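Local coordinates for protein glycosyl hydrolase 25 (Streptococcus pneumoniae, PDB 4FF5) that probably hydrolyses glycosidic bonds in peptidoglycan as a family 25 glycosyl hydrolase of the bacterial outer surface, and takes part in host-cell invasion, at residues A[150-155]-A[260-265]; A[169-174]-A[180-185]; A[235-238]-A[243-246]. All coordinates share one frame; numbering follows the deposited sequence.

Contact 1 (A[150-155]-A[260-265]); sequences YYWLDV and RKLFLK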
loop_
_atom_site.group_PDB
_atom_site.type_symbol
_atom_site.label_atom_id
_atom_site.label_comp_id
_atom_site.label_asym_id
_atom_site.label_seq_id
_atom_site.Cartn_x
_atom_site.Cartn_y
_atom_site.Cartn_z
ATOM N N TYR A 150 6.837 -4.668 2.884
ATOM C CA TYR A 150 7.112 -3.820 1.739
ATOM C C TYR A 150 6.788 -2.379 2.119
ATOM O O TYR A 150 5.933 -2.139 2.967
ATOM C CB TYR A 150 6.239 -4.242 0.550
ATOM C CG TYR A 150 6.999 -4.489 -0.737
ATOM C CD1 TYR A 150 7.432 -5.776 -1.073
ATOM C CD2 TYR A 150 7.282 -3.442 -1.621
ATOM C CE1 TYR A 150 8.133 -6.014 -2.254
ATOM C CE2 TYR A 150 7.977 -3.670 -2.805
ATOM C CZ TYR A 150 8.394 -4.961 -3.116
ATOM O OH TYR A 150 9.098 -5.200 -4.283
ATOM N N TYR A 151 7.457 -1.433 1.483
ATOM C CA TYR A 151 7.114 -0.027 1.641
ATOM C C TYR A 151 6.618 0.489 0.299
ATOM O O TYR A 151 7.289 0.305 -0.709
ATOM C CB TYR A 151 8.352 0.761 2.028
ATOM C CG TYR A 151 8.901 0.430 3.382
ATOM C CD1 TYR A 151 9.775 -0.658 3.572
ATOM C CD2 TYR A 151 8.594 1.235 4.474
ATOM C CE1 TYR A 151 10.293 -0.939 4.845
ATOM C CE2 TYR A 151 9.106 0.962 5.740
ATOM C CZ TYR A 151 9.955 -0.116 5.922
ATOM O OH TYR A 151 10.443 -0.345 7.204
ATOM N N TRP A 152 5.454 1.128 0.287
ATOM C CA TRP A 152 4.859 1.625 -0.965
ATOM C C TRP A 152 4.701 3.128 -0.983
ATOM O O TRP A 152 4.246 3.737 0.006
ATOM C CB TRP A 152 3.480 0.987 -1.162
ATOM C CG TRP A 152 3.510 -0.497 -1.457
ATOM C CD1 TRP A 152 3.357 -1.546 -0.562
ATOM C CD2 TRP A 152 3.709 -1.134 -2.763
ATOM N NE1 TRP A 152 3.429 -2.755 -1.204
ATOM C CE2 TRP A 152 3.650 -2.580 -2.527
ATOM C CE3 TRP A 152 3.924 -0.666 -4.064
ATOM C CZ2 TRP A 152 3.783 -3.505 -3.561
ATOM C CZ3 TRP A 152 4.081 -1.608 -5.091
ATOM C CH2 TRP A 152 3.994 -2.990 -4.845
ATOM N N LEU A 153 5.033 3.734 -2.127
ATOM C CA LEU A 153 4.822 5.157 -2.362
ATOM C C LEU A 153 3.544 5.313 -3.148
ATOM O O LEU A 153 3.473 4.864 -4.299
ATOM C CB LEU A 153 5.989 5.737 -3.194
ATOM C CG LEU A 153 7.225 6.181 -2.382
ATOM C CD1 LEU A 153 7.913 5.004 -1.703
ATOM C CD2 LEU A 153 8.173 6.974 -3.278
ATOM N N ASP A 154 2.528 5.900 -2.526
ATOM C CA ASP A 154 1.241 6.154 -3.180
ATOM C C ASP A 154 1.332 7.524 -3.859
ATOM O O ASP A 154 1.324 8.560 -3.194
ATOM C CB ASP A 154 0.099 6.070 -2.145
ATOM C CG ASP A 154 -1.218 6.666 -2.648
ATOM O OD1 ASP A 154 -1.322 7.046 -3.826
ATOM O OD2 ASP A 154 -2.137 6.819 -1.841
ATOM N N VAL A 155 1.462 7.514 -5.187
ATOM C CA VAL A 155 1.671 8.736 -5.950
ATOM C C VAL A 155 0.404 9.053 -6.739
ATOM O O VAL A 155 0.007 8.271 -7.614
ATOM C CB VAL A 155 2.862 8.572 -6.922
ATOM C CG1 VAL A 155 3.064 9.836 -7.750
ATOM C CG2 VAL A 155 4.129 8.238 -6.134
ATOM N N ARG A 260 4.808 -14.020 -2.572
ATOM C CA ARG A 260 6.015 -14.171 -1.756
ATOM C C ARG A 260 6.850 -12.896 -1.809
ATOM O O ARG A 260 7.253 -12.366 -0.778
ATOM C CB ARG A 260 6.875 -15.362 -2.218
ATOM C CG ARG A 260 8.175 -15.474 -1.426
ATOM C CD ARG A 260 9.160 -16.463 -2.045
ATOM N N LYS A 261 7.102 -12.413 -3.018
ATOM C CA LYS A 261 7.841 -11.181 -3.217
ATOM C C LYS A 261 7.282 -10.017 -2.377
ATOM O O LYS A 261 8.030 -9.290 -1.713
ATOM C CB LYS A 261 7.797 -10.809 -4.691
ATOM C CG LYS A 261 8.493 -9.505 -4.987
ATOM C CD LYS A 261 8.560 -9.250 -6.477
ATOM C CE LYS A 261 8.826 -7.791 -6.749
ATOM N NZ LYS A 261 8.737 -7.501 -8.214
ATOM N N LEU A 262 5.965 -9.849 -2.418
ATOM C CA LEU A 262 5.327 -8.650 -1.850
ATOM C C LEU A 262 5.024 -8.762 -0.368
ATOM O O LEU A 262 4.957 -7.741 0.332
ATOM C CB LEU A 262 4.039 -8.303 -2.610
ATOM C CG LEU A 262 4.202 -8.009 -4.120
ATOM C CD1 LEU A 262 2.904 -7.479 -4.713
ATOM C CD2 LEU A 262 5.322 -7.024 -4.394
ATOM N N PHE A 263 4.818 -9.991 0.094
ATOM C CA PHE A 263 4.337 -10.208 1.456
ATOM C C PHE A 263 5.188 -11.089 2.353
ATOM O O PHE A 263 5.074 -11.017 3.571
ATOM C CB PHE A 263 2.905 -10.694 1.407
ATOM C CG PHE A 263 1.955 -9.598 1.052
ATOM C CD1 PHE A 263 1.612 -8.627 1.995
ATOM C CD2 PHE A 263 1.462 -9.485 -0.235
ATOM C CE1 PHE A 263 0.762 -7.588 1.664
ATOM C CE2 PHE A 263 0.615 -8.439 -0.577
ATOM C CZ PHE A 263 0.260 -7.492 0.377
ATOM N N LEU A 264 6.043 -11.906 1.765
ATOM C CA LEU A 264 6.752 -12.913 2.553
ATOM C C LEU A 264 8.274 -12.750 2.531
ATOM O O LEU A 264 9.006 -13.682 2.864
ATOM C CB LEU A 264 6.300 -14.318 2.130
ATOM C CG LEU A 264 4.818 -14.723 2.278
ATOM C CD1 LEU A 264 4.586 -16.153 1.791
ATOM C CD2 LEU A 264 4.268 -14.547 3.687
ATOM N N LYS A 265 8.756 -11.560 2.158
ATOM C CA LYS A 265 10.205 -11.280 2.146
ATOM C C LYS A 265 10.604 -9.922 2.765
ATOM O O LYS A 265 11.182 -9.082 2.074
ATOM C CB LYS A 265 10.784 -11.370 0.723
ATOM C CG LYS A 265 10.426 -12.620 -0.070
ATOM C CD LYS A 265 11.516 -13.092 -1.028
ATOM C CE LYS A 265 12.616 -12.077 -1.315
ATOM N NZ LYS A 265 13.671 -12.656 -2.190
HETATM O O HOH W 1 3.102 -5.487 -0.335
#
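Leu262 sets its CD2 methyl over one face of the Tyr150 ring, 4.1 Å from the ring centroid and 29° off the ring normal, a CH-pi contact. The same methyl reaches Trp152, where CD2 lies 3.9 Å from CZ2 in an oblique approach, so one branch serves both aromatics. At the edge of the Tyr150 ring, in its plane, comes the carbonyl of Lys261, with O 3.3 Å from CE1. Above the indole, Tyr150 CD2 stands 3.8 Å from the Trp152 plane. No hydrogen bond crosses the contact; a water does the joining, accepting from Trp152 NE1 at 2.9 Å and donating to Leu262 O at 3.0 Å. With CG anti to the backbone N (chi1 178°) and the chain extended, Lys261 brings CE to 3.6 Å from Tyr150 OH. Both polar ends are held from outside: Tyr150 OH bonds to Thr202, and Lys261 NZ forms a salt bridge with Asp227. Trp205 stands edge-to-face against Trp152. Helix 255-263, the last, packs at the N-terminal ends of the parallel TIM-barrel strands, against Tyr150, just before strand 151-155, and Trp152, within it; this strand runs between 118-123 and 182-186, and Ser203, starting strand 203-207, touches both sides.

Contact 2 (A[169-174]-A[180-185]); sequences NFRAKL and KNIGIY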
loop_
_atom_site.group_PDB
_atom_site.type_symbol
_atom_site.label_atom_id
_atom_site.label_comp_id
_atom_site.label_asym_id
_atom_site.label_seq_id
_atom_site.Cartn_x
_atom_site.Cartn_y
_atom_site.Cartn_z
ATOM N N ASN A 169 13.217 11.597 -5.062
ATOM C CA ASN A 169 13.754 12.102 -3.789
ATOM C C ASN A 169 13.248 11.280 -2.600
ATOM O O ASN A 169 14.031 10.880 -1.709
ATOM C CB ASN A 169 13.400 13.573 -3.568
ATOM C CG ASN A 169 14.036 14.496 -4.589
ATOM O OD1 ASN A 169 15.164 14.263 -5.055
ATOM N ND2 ASN A 169 13.318 15.561 -4.939
ATOM N N PHE A 170 11.941 11.024 -2.610
ATOM C CA PHE A 170 11.299 10.222 -1.570
ATOM C C PHE A 170 11.890 8.806 -1.552
ATOM O O PHE A 170 12.326 8.332 -0.493
ATOM C CB PHE A 170 9.787 10.195 -1.811
ATOM C CG PHE A 170 8.962 9.716 -0.625
ATOM C CD1 PHE A 170 8.966 8.380 -0.229
ATOM C CD2 PHE A 170 8.152 10.605 0.069
ATOM C CE1 PHE A 170 8.184 7.945 0.836
ATOM C CE2 PHE A 170 7.371 10.181 1.149
ATOM C CZ PHE A 170 7.390 8.845 1.535
ATOM N N ARG A 171 11.883 8.138 -2.715
ATOM C CA ARG A 171 12.428 6.785 -2.852
ATOM C C ARG A 171 13.885 6.656 -2.363
ATOM O O ARG A 171 14.205 5.763 -1.573
ATOM C CB ARG A 171 12.339 6.324 -4.315
ATOM C CG ARG A 171 12.573 4.831 -4.498
ATOM C CD ARG A 171 13.205 4.508 -5.858
ATOM N NE ARG A 171 14.492 5.199 -6.024
ATOM C CZ ARG A 171 15.655 4.790 -5.519
ATOM N NH1 ARG A 171 15.718 3.678 -4.798
ATOM N NH2 ARG A 171 16.758 5.515 -5.722
ATOM N N ALA A 172 14.755 7.523 -2.881
ATOM C CA ALA A 172 16.172 7.548 -2.502
ATOM C C ALA A 172 16.370 7.702 -0.993
ATOM O O ALA A 172 17.212 7.018 -0.389
ATOM C CB ALA A 172 16.897 8.664 -3.244
ATOM N N LYS A 173 15.610 8.608 -0.378
ATOM C CA LYS A 173 15.743 8.804 1.061
ATOM C C LYS A 173 15.342 7.543 1.827
ATOM O O LYS A 173 16.047 7.107 2.751
ATOM C CB LYS A 173 14.958 10.028 1.538
ATOM C CG LYS A 173 15.080 10.301 3.037
ATOM C CD LYS A 173 16.453 10.905 3.367
ATOM C CE LYS A 173 16.480 11.421 4.798
ATOM N NZ LYS A 173 17.788 12.074 5.083
ATOM N N LEU A 174 14.227 6.930 1.423
ATOM C CA LEU A 174 13.752 5.718 2.073
ATOM C C LEU A 174 14.795 4.605 1.983
ATOM O O LEU A 174 15.063 3.918 2.969
ATOM C CB LEU A 174 12.444 5.278 1.414
ATOM C CG LEU A 174 11.524 4.294 2.113
ATOM C CD1 LEU A 174 11.195 4.784 3.516
ATOM C CD2 LEU A 174 10.256 4.105 1.293
ATOM N N LYS A 180 14.352 -1.838 1.847
ATOM C CA LYS A 180 14.823 -2.646 0.723
ATOM C C LYS A 180 13.724 -2.836 -0.316
ATOM O O LYS A 180 13.977 -2.760 -1.511
ATOM C CB LYS A 180 15.286 -4.028 1.211
ATOM C CG LYS A 180 16.317 -4.004 2.336
ATOM C CD LYS A 180 17.614 -3.372 1.884
ATOM C CE LYS A 180 18.587 -3.286 3.046
ATOM N NZ LYS A 180 19.585 -2.239 2.697
ATOM N N ASN A 181 12.523 -3.150 0.164
ATOM C CA ASN A 181 11.369 -3.386 -0.687
ATOM C C ASN A 181 10.666 -2.058 -0.802
ATOM O O ASN A 181 10.019 -1.609 0.153
ATOM C CB ASN A 181 10.464 -4.461 -0.076
ATOM C CG ASN A 181 11.177 -5.793 0.101
ATOM O OD1 ASN A 181 12.196 -6.062 -0.547
ATOM N ND2 ASN A 181 10.648 -6.631 0.972
ATOM N N ILE A 182 10.863 -1.388 -1.944
ATOM C CA ILE A 182 10.253 -0.073 -2.168
ATOM C C ILE A 182 9.494 -0.084 -3.500
ATOM O O ILE A 182 10.101 -0.116 -4.582
ATOM C CB ILE A 182 11.266 1.088 -2.168
ATOM C CG1 ILE A 182 12.180 1.042 -0.938
ATOM C CG2 ILE A 182 10.536 2.424 -2.150
ATOM C CD1 ILE A 182 13.185 2.185 -0.955
ATOM N N GLY A 183 8.168 -0.051 -3.396
ATOM C CA GLY A 183 7.326 -0.135 -4.581
ATOM C C GLY A 183 6.610 1.166 -4.805
ATOM O O GLY A 183 6.552 2.021 -3.908
ATOM N N ILE A 184 6.068 1.334 -6.008
ATOM C CA ILE A 184 5.308 2.556 -6.328
ATOM C C ILE A 184 3.876 2.209 -6.768
ATOM O O ILE A 184 3.672 1.345 -7.584
ATOM C CB ILE A 184 6.018 3.442 -7.408
ATOM C CG1 ILE A 184 5.166 4.699 -7.685
ATOM C CG2 ILE A 184 6.273 2.630 -8.694
ATOM C CD1 ILE A 184 5.859 5.762 -8.523
ATOM N N TYR A 185 2.897 2.879 -6.158
ATOM C CA TYR A 185 1.524 2.886 -6.618
ATOM C C TYR A 185 1.279 4.163 -7.442
ATOM O O TYR A 185 1.510 5.287 -6.970
ATOM C CB TYR A 185 0.602 2.826 -5.399
ATOM C CG TYR A 185 -0.873 3.118 -5.614
ATOM C CD1 TYR A 185 -1.798 2.088 -5.669
ATOM C CD2 TYR A 185 -1.341 4.436 -5.720
ATOM C CE1 TYR A 185 -3.157 2.356 -5.800
ATOM C CE2 TYR A 185 -2.698 4.710 -5.862
ATOM C CZ TYR A 185 -3.593 3.680 -5.908
ATOM O OH TYR A 185 -4.943 3.976 -6.044
#
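Ile182 overlaps Leu174 with both of its outer methyls: Ile182 CG2 lies 3.8 Å from Leu174 CD2, and Ile182 CD1 lies 4.0 Å from Leu174 CB. The two side chains run antiparallel alongside one another, which explains why contacts are spread along Leu174 from CB to CD2 and are not confined to one pair of ends. The isoleucine also reaches one turn back along the helix. Its CG2 meets Arg171 CG at 3.9 Å, the two side chains lying roughly perpendicular, and its CD1 comes to 3.8 Å from the carbonyl O of Arg171. This is a packing distance between a methyl and a backbone oxygen. A single strand residue therefore spans positions three apart on the helix. The backbones come nearest at Arg171 and Ile182, CA to CA 7.2 Å.

The torsions account for these contacts. Ile182 has CG1 opposite its carbonyl carbon (chi1 -50°) and an extended chi2, by which CD1 reaches Arg171 O and the base of Leu174, while CG2 meets Arg171 CG and Leu174 CD2. Arg171 offers only its aliphatic base here; the chain bends at chi3 (59°), and NE pairs with Glu168 in a salt bridge. Leu174 also touches Tyr151 and Tyr140, and Leu153 adjoins Ile182 from the neighbouring strand, continuing the apolar layer between helix and sheet. No hydrogen bond links the two segments, so their interface is apolar and van der Waals in character. Helix 163-177 returns the chain from strand 151-155 to its parallel neighbour 182-186, a beta-alpha-beta crossover, the repeating element of the TIM-barrel fold to which this glycosyl hydrolase family belongs.

Contact 3 (A[235-238]-A[243-246]); sequences GKIA and DLDI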
loop_
_atom_site.group_PDB
_atom_site.type_symbol
_atom_site.label_atom_id
_atom_site.label_comp_id
_atom_site.label_asym_id
_atom_site.label_seq_id
_atom_site.Cartn_x
_atom_site.Cartn_y
_atom_site.Cartn_z
ATOM N N GLY A 235 -15.128 -2.405 -2.369
ATOM C CA GLY A 235 -15.225 -3.791 -1.977
ATOM C C GLY A 235 -15.922 -3.972 -0.637
ATOM O O GLY A 235 -16.023 -3.038 0.166
ATOM N N LYS A 236 -16.440 -5.176 -0.423
ATOM C CA LYS A 236 -17.068 -5.546 0.847
ATOM C C LYS A 236 -16.528 -6.895 1.243
ATOM O O LYS A 236 -16.648 -7.853 0.474
ATOM C CB LYS A 236 -18.596 -5.608 0.711
ATOM C CG LYS A 236 -19.239 -4.263 0.403
ATOM C CD LYS A 236 -19.491 -3.452 1.664
ATOM C CE LYS A 236 -19.782 -2.001 1.328
ATOM N NZ LYS A 236 -20.481 -1.320 2.451
ATOM N N ILE A 237 -15.911 -6.964 2.427
ATOM C CA ILE A 237 -15.361 -8.214 2.957
ATOM C C ILE A 237 -15.929 -8.470 4.357
ATOM O O ILE A 237 -16.060 -7.546 5.168
ATOM C CB ILE A 237 -13.818 -8.197 3.024
ATOM C CG1 ILE A 237 -13.214 -8.034 1.623
ATOM C CG2 ILE A 237 -13.278 -9.469 3.670
ATOM C CD1 ILE A 237 -11.714 -8.194 1.566
ATOM N N ALA A 238 -16.273 -9.727 4.625
ATOM C CA ALA A 238 -16.810 -10.121 5.929
ATOM C C ALA A 238 -15.854 -9.742 7.066
ATOM O O ALA A 238 -14.672 -10.071 7.024
ATOM C CB ALA A 238 -17.109 -11.618 5.942
ATOM N N ASP A 243 -16.998 0.257 2.866
ATOM C CA ASP A 243 -16.211 0.122 1.630
ATOM C C ASP A 243 -14.734 -0.155 1.881
ATOM O O ASP A 243 -14.121 0.467 2.759
ATOM C CB ASP A 243 -16.344 1.396 0.788
ATOM C CG ASP A 243 -17.680 1.506 0.101
ATOM O OD1 ASP A 243 -18.441 0.535 0.106
ATOM O OD2 ASP A 243 -17.975 2.577 -0.456
ATOM N N LEU A 244 -14.162 -1.076 1.102
ATOM C CA LEU A 244 -12.731 -1.375 1.186
ATOM C C LEU A 244 -12.058 -1.359 -0.179
ATOM O O LEU A 244 -12.617 -1.850 -1.182
ATOM C CB LEU A 244 -12.496 -2.757 1.807
ATOM C CG LEU A 244 -12.570 -2.931 3.320
ATOM C CD1 LEU A 244 -12.466 -4.407 3.677
ATOM C CD2 LEU A 244 -11.468 -2.111 3.982
ATOM N N ASP A 245 -10.843 -0.830 -0.202
ATOM C CA ASP A 245 -9.978 -0.990 -1.358
ATOM C C ASP A 245 -9.553 -2.442 -1.444
ATOM O O ASP A 245 -8.956 -2.965 -0.485
ATOM C CB ASP A 245 -8.698 -0.163 -1.201
ATOM C CG ASP A 245 -8.920 1.344 -1.309
ATOM O OD1 ASP A 245 -7.965 2.101 -0.986
ATOM O OD2 ASP A 245 -10.016 1.791 -1.705
ATOM N N ILE A 246 -9.778 -3.071 -2.606
ATOM C CA ILE A 246 -9.364 -4.457 -2.810
ATOM C C ILE A 246 -8.393 -4.556 -3.975
ATOM O O ILE A 246 -8.528 -3.851 -4.988
ATOM C CB ILE A 246 -10.537 -5.444 -3.075
ATOM C CG1 ILE A 246 -11.730 -5.152 -2.168
ATOM C CG2 ILE A 246 -10.037 -6.886 -2.950
ATOM C CD1 ILE A 246 -11.453 -5.312 -0.693
#
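Asp243 begins the contact with its carboxylate beside the end of Lys236. Asp243 OD1 is 3.1 Å from Lys236 CE but 3.6 Å from Lys236 NZ, a long salt bridge, and Lys236 NZ is held chiefly by a hydrogen bond to Asp241 O. Lys236 starts away from the other segment and reaches Asp243 through a bend at chi2 (-85°), which brings its chain back alongside the aspartate. The backbone of Asp243 contributes too, its CA making a CA-H...O contact of 3.5 Å with Gly235 O.

At Leu244 the backbones pair. Leu244 N donates to Gly235 O at 2.9 Å, and Gly235 N donates to Leu244 O at 2.8 Å; both bonds are bent, 146° and 137° at the hydrogen respectively. Two reciprocal bonds between the same two residues define an antiparallel hydrogen-bonded pair. It belongs to a short hairpin-like return in which the chain leaves strand 234-235 and comes back as strand 244-249, the strand that runs antiparallel to 228-232 and also closes the TIM barrel of the family beside 54-57. This antiparallel last strand departs from the all-parallel pattern of the classic TIM barrel. The Leu244 side chain sends CD1 to Ile237 CB, 4.1 Å away, and also touches Leu57.

Two residues on, Ile246 turns inward to the loop. Its CG1 packs against the bare CA of Gly235, where there is no side chain to intervene. Further out, Ile246 CD1 meets Ile237 CD1 at 3.7 Å, the two isoleucines crossing at a slant, with Pro53 and Ile55 touching both of them.

In the fold
From the N terminus, the chain first builds the strands that precede 151-155, where contact 1 opens. It then runs through helix 163-177 into strand 182-186, and contact 2 closes the short turn between them. Strands 203-207 and 228-232 follow before contact 3 ties the last strand, 244-249, to the loop preceding it. Helix 255-263 finally returns to 150-155, and contact 1 joins this C-terminal helix to strand 151-155. Contacts 2 and 3 therefore nest inside the loop of contact 1 and lie in series, their centres about 27 Å apart on opposite sides of the chain's centre. Contacts 1 and 2 touch, through Lys265 with Asn181 and Leu153 with Tyr185; all three reach one sheet.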